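Transcriptional regulator, SorC family (Enterococcus faecalis, PDB 2O0M) probably regulates transcription by binding DNA and responding to a carbohydrate effector. Local coordinates at residues Val123-Leu135 / Thr153-Glu165. Sequence-based numbering, arbitrary orientation.
Sequences VLSDFGDVLTNTL and TMAMVAENMGSLE. With PO4 (phosphate ion), chain B.
Thr-153 CG2 comes obliquely to within 4.4 Å of Phe-127 CD2, while Thr-153 N and OG1 both donate to phosphate O2; Arg-252 and Lys-312 bind the same ion. One turn on, Met-156 crosses Leu-124 at about a right angle, its CG 3.8 Å from Leu-124 CD1. Val-157 is a knob among Leu-124, Phe-127, Gly-128 and Leu-131: CG1, anti to the backbone N (chi1 167°), meets Leu-131 CD2 at 3.6 Å and CG2 meets Phe-127 CB. Gly-128 permits the close approach, its CA 4.3 Å from that of Val-157 where the axes cross at -63°. The Asn-160 amide packs against Ser-125, CG 3.6 Å from Ser-125 CA, and ND2 donates to Met-156 O in the amide plane; a water joins Asn-160 O to Asp-129 OD1. Met-161, bent at chi2 and chi3, lays SE against Leu-131 CD2 (3.8 Å). Gly-162 N donates to Thr-132 OG1 (2.9 Å, 167°), a hydroxyl that in turn donates to Gly-128 O. Leu-164 CD1 closes on Leu-135 CB at 3.9 Å. Such packing of successive helices, linked through parallel strand 142-148, fits the Rossmann-like alpha/beta fold of the putative sugar-binding domain, a helix N-terminus facing a phosphate probably taken up from the crystallisation liquor.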
loop_
_atom_site.group_PDB
_atom_site.type_symbol
_atom_site.label_atom_id
_atom_site.label_comp_id
_atom_site.label_asym_id
_atom_site.label_seq_id
_atom_site.Cartn_x
_atom_site.Cartn_y
_atom_site.Cartn_z
ATOM N N VAL A 123 17.493 -0.624 4.656
ATOM C CA VAL A 123 16.390 -1.587 4.793
ATOM C C VAL A 123 15.269 -1.291 3.788
ATOM O O VAL A 123 14.699 -2.209 3.227
ATOM C CB VAL A 123 15.834 -1.645 6.235
ATOM C CG1 VAL A 123 14.595 -2.556 6.325
ATOM C CG2 VAL A 123 16.914 -2.144 7.201
ATOM N N LEU A 124 14.980 -0.015 3.551
ATOM C CA LEU A 124 13.942 0.359 2.571
ATOM C C LEU A 124 14.367 0.012 1.145
ATOM O O LEU A 124 13.555 -0.435 0.336
ATOM C CB LEU A 124 13.607 1.842 2.679
ATOM C CG LEU A 124 12.908 2.284 3.970
ATOM C CD1 LEU A 124 12.462 3.738 3.857
ATOM C CD2 LEU A 124 11.710 1.414 4.309
ATOM N N SER A 125 15.645 0.212 0.849
ATOM C CA SER A 125 16.220 -0.223 -0.426
ATOM C C SER A 125 16.102 -1.739 -0.563
ATOM O O SER A 125 15.718 -2.256 -1.616
ATOM C CB SER A 125 17.692 0.230 -0.545
ATOM O OG SER A 125 18.370 -0.464 -1.582
ATOM N N ASP A 126 16.431 -2.449 0.512
ATOM C CA ASP A 126 16.247 -3.895 0.579
ATOM C C ASP A 126 14.795 -4.305 0.360
ATOM O O ASP A 126 14.534 -5.320 -0.283
ATOM C CB ASP A 126 16.739 -4.453 1.915
ATOM C CG ASP A 126 18.247 -4.355 2.079
ATOM O OD1 ASP A 126 18.973 -4.262 1.069
ATOM O OD2 ASP A 126 18.699 -4.372 3.234
ATOM N N PHE A 127 13.850 -3.522 0.877
ATOM C CA PHE A 127 12.422 -3.805 0.593
ATOM C C PHE A 127 12.150 -3.777 -0.916
ATOM O O PHE A 127 11.328 -4.547 -1.413
ATOM C CB PHE A 127 11.468 -2.818 1.279
ATOM C CG PHE A 127 11.320 -2.979 2.780
ATOM C CD1 PHE A 127 11.741 -4.114 3.470
ATOM C CD2 PHE A 127 10.710 -1.965 3.504
ATOM C CE1 PHE A 127 11.571 -4.214 4.843
ATOM C CE2 PHE A 127 10.541 -2.061 4.869
ATOM C CZ PHE A 127 10.966 -3.196 5.541
ATOM N N GLY A 128 12.817 -2.874 -1.634
ATOM C CA GLY A 128 12.726 -2.809 -3.097
ATOM C C GLY A 128 13.193 -4.089 -3.758
ATOM O O GLY A 128 12.536 -4.629 -4.634
ATOM N N ASP A 129 14.355 -4.574 -3.346
ATOM C CA ASP A 129 14.881 -5.850 -3.840
ATOM C C ASP A 129 13.900 -6.986 -3.577
ATOM O O ASP A 129 13.618 -7.803 -4.461
ATOM C CB ASP A 129 16.221 -6.186 -3.161
ATOM C CG ASP A 129 17.400 -5.448 -3.765
ATOM O OD1 ASP A 129 17.246 -4.765 -4.797
ATOM O OD2 ASP A 129 18.507 -5.574 -3.200
ATOM N N VAL A 130 13.373 -7.027 -2.359
ATOM C CA VAL A 130 12.489 -8.112 -1.942
ATOM C C VAL A 130 11.185 -8.032 -2.725
ATOM O O VAL A 130 10.672 -9.054 -3.202
ATOM C CB VAL A 130 12.216 -8.077 -0.411
ATOM C CG1 VAL A 130 11.189 -9.127 -0.011
ATOM C CG2 VAL A 130 13.524 -8.306 0.371
ATOM N N LEU A 131 10.640 -6.828 -2.886
ATOM C CA LEU A 131 9.415 -6.715 -3.677
ATOM C C LEU A 131 9.661 -7.151 -5.118
ATOM O O LEU A 131 8.831 -7.836 -5.721
ATOM C CB LEU A 131 8.817 -5.305 -3.648
ATOM C CG LEU A 131 7.494 -5.159 -4.414
ATOM C CD1 LEU A 131 6.445 -6.072 -3.815
ATOM C CD2 LEU A 131 7.020 -3.711 -4.422
ATOM N N THR A 132 10.801 -6.750 -5.679
ATOM C CA THR A 132 11.129 -7.150 -7.046
ATOM C C THR A 132 11.138 -8.684 -7.168
ATOM O O THR A 132 10.500 -9.256 -8.049
ATOM C CB THR A 132 12.458 -6.536 -7.489
ATOM O OG1 THR A 132 12.342 -5.114 -7.432
ATOM C CG2 THR A 132 12.801 -6.934 -8.919
ATOM N N ASN A 133 11.843 -9.350 -6.267
ATOM C CA ASN A 133 11.931 -10.808 -6.306
ATOM C C ASN A 133 10.569 -11.463 -6.106
ATOM O O ASN A 133 10.232 -12.446 -6.778
ATOM C CB ASN A 133 12.944 -11.288 -5.269
ATOM C CG ASN A 133 14.358 -10.855 -5.610
ATOM O OD1 ASN A 133 14.696 -10.648 -6.788
ATOM N ND2 ASN A 133 15.194 -10.713 -4.592
ATOM N N THR A 134 9.774 -10.869 -5.222
ATOM C CA THR A 134 8.454 -11.375 -4.891
ATOM C C THR A 134 7.506 -11.261 -6.090
ATOM O O THR A 134 6.847 -12.227 -6.459
ATOM C CB THR A 134 7.884 -10.618 -3.677
ATOM O OG1 THR A 134 8.689 -10.906 -2.520
ATOM C CG2 THR A 134 6.441 -11.008 -3.401
ATOM N N LEU A 135 7.444 -10.082 -6.707
ATOM C CA LEU A 135 6.619 -9.905 -7.903
ATOM C C LEU A 135 7.149 -10.699 -9.103
ATOM O O LEU A 135 6.367 -11.149 -9.929
ATOM C CB LEU A 135 6.472 -8.427 -8.260
ATOM C CG LEU A 135 5.767 -7.557 -7.199
ATOM C CD1 LEU A 135 5.633 -6.165 -7.714
ATOM C CD2 LEU A 135 4.401 -8.111 -6.789
ATOM N N THR A 153 7.394 4.899 2.680
ATOM C CA THR A 153 7.891 3.545 2.448
ATOM C C THR A 153 7.789 3.167 0.988
ATOM O O THR A 153 8.752 2.706 0.385
ATOM C CB THR A 153 7.110 2.532 3.285
ATOM O OG1 THR A 153 7.307 2.839 4.667
ATOM C CG2 THR A 153 7.567 1.120 3.008
HETATM N N MSE A 154 6.608 3.360 0.419
HETATM C CA MSE A 154 6.385 2.970 -0.960
HETATM C C MSE A 154 7.235 3.781 -1.956
HETATM O O MSE A 154 7.678 3.245 -2.978
HETATM C CB MSE A 154 4.906 3.090 -1.303
HETATM C CG MSE A 154 4.032 2.071 -0.580
HETATM SE SE MSE A 154 4.368 0.240 -1.160
HETATM C CE MSE A 154 3.814 0.468 -2.999
ATOM N N ALA A 155 7.470 5.057 -1.666
ATOM C CA ALA A 155 8.305 5.903 -2.521
ATOM C C ALA A 155 9.724 5.322 -2.585
ATOM O O ALA A 155 10.316 5.183 -3.662
ATOM C CB ALA A 155 8.343 7.308 -1.990
HETATM N N MSE A 156 10.237 4.939 -1.428
HETATM C CA MSE A 156 11.588 4.364 -1.364
HETATM C C MSE A 156 11.672 2.978 -1.977
HETATM O O MSE A 156 12.654 2.646 -2.676
HETATM C CB MSE A 156 12.084 4.328 0.072
HETATM C CG MSE A 156 12.307 5.698 0.657
HETATM SE SE MSE A 156 13.546 6.825 -0.348
HETATM C CE MSE A 156 14.793 5.493 -0.964
ATOM N N VAL A 157 10.655 2.152 -1.724
ATOM C CA VAL A 157 10.554 0.862 -2.377
ATOM C C VAL A 157 10.583 1.020 -3.894
ATOM O O VAL A 157 11.342 0.340 -4.588
ATOM C CB VAL A 157 9.259 0.117 -1.960
ATOM C CG1 VAL A 157 9.000 -1.068 -2.891
ATOM C CG2 VAL A 157 9.352 -0.340 -0.503
ATOM N N ALA A 158 9.746 1.919 -4.413
ATOM C CA ALA A 158 9.640 2.120 -5.853
ATOM C C ALA A 158 10.992 2.510 -6.465
ATOM O O ALA A 158 11.384 1.983 -7.506
ATOM C CB ALA A 158 8.583 3.163 -6.174
ATOM N N GLU A 159 11.710 3.408 -5.802
ATOM C CA GLU A 159 13.009 3.890 -6.309
ATOM C C GLU A 159 14.035 2.763 -6.413
ATOM O O GLU A 159 15.010 2.866 -7.170
ATOM C CB GLU A 159 13.555 4.990 -5.396
ATOM C CG GLU A 159 12.748 6.272 -5.409
ATOM C CD GLU A 159 12.875 7.064 -6.708
ATOM O OE1 GLU A 159 13.789 6.759 -7.524
ATOM O OE2 GLU A 159 12.066 8.007 -6.894
ATOM N N ASN A 160 13.815 1.688 -5.660
ATOM C CA ASN A 160 14.785 0.599 -5.537
ATOM C C ASN A 160 14.331 -0.723 -6.159
ATOM O O ASN A 160 14.819 -1.800 -5.792
ATOM C CB ASN A 160 15.139 0.426 -4.060
ATOM C CG ASN A 160 16.032 1.543 -3.547
ATOM O OD1 ASN A 160 17.228 1.557 -3.825
ATOM N ND2 ASN A 160 15.464 2.470 -2.780
HETATM N N MSE A 161 13.438 -0.642 -7.139
HETATM C CA MSE A 161 12.955 -1.833 -7.838
HETATM C C MSE A 161 13.872 -2.213 -8.995
HETATM O O MSE A 161 14.572 -1.358 -9.545
HETATM C CB MSE A 161 11.568 -1.588 -8.395
HETATM C CG MSE A 161 10.601 -1.194 -7.360
HETATM SE SE MSE A 161 10.106 -2.739 -6.389
HETATM C CE MSE A 161 8.959 -3.710 -7.726
ATOM N N GLY A 162 13.822 -3.486 -9.370
ATOM C CA GLY A 162 14.541 -4.015 -10.529
ATOM C C GLY A 162 13.562 -4.425 -11.612
ATOM O O GLY A 162 12.352 -4.253 -11.479
ATOM N N SER A 163 14.102 -4.997 -12.679
ATOM C CA SER A 163 13.342 -5.304 -13.867
ATOM C C SER A 163 12.296 -6.401 -13.640
ATOM O O SER A 163 12.585 -7.423 -13.023
ATOM C CB SER A 163 14.302 -5.742 -14.979
ATOM O OG SER A 163 13.576 -6.028 -16.158
ATOM N N LEU A 164 11.092 -6.182 -14.162
ATOM C CA LEU A 164 10.043 -7.213 -14.188
ATOM C C LEU A 164 9.481 -7.461 -15.583
ATOM O O LEU A 164 8.869 -8.497 -15.811
ATOM C CB LEU A 164 8.869 -6.844 -13.266
ATOM C CG LEU A 164 9.228 -6.736 -11.788
ATOM C CD1 LEU A 164 8.058 -6.175 -10.965
ATOM C CD2 LEU A 164 9.673 -8.072 -11.223
ATOM N N GLU A 165 9.671 -6.518 -16.499
ATOM C CA GLU A 165 9.054 -6.595 -17.813
ATOM C C GLU A 165 9.814 -7.607 -18.664
ATOM O O GLU A 165 11.042 -7.663 -18.617
ATOM C CB GLU A 165 9.077 -5.218 -18.483
ATOM C CG GLU A 165 8.099 -5.071 -19.626
ATOM C CD GLU A 165 6.684 -4.727 -19.201
ATOM O OE1 GLU A 165 5.861 -4.492 -20.119
ATOM O OE2 GLU A 165 6.383 -4.700 -17.981
HETATM P P PO4 B . 4.493 5.735 5.392
HETATM O O1 PO4 B . 4.166 5.250 6.757
HETATM O O2 PO4 B . 5.317 4.771 4.624
HETATM O O3 PO4 B . 3.234 6.125 4.684
HETATM O O4 PO4 B . 5.250 7.023 5.515
HETATM O O HOH W 1 15.782 -4.217 -6.814
#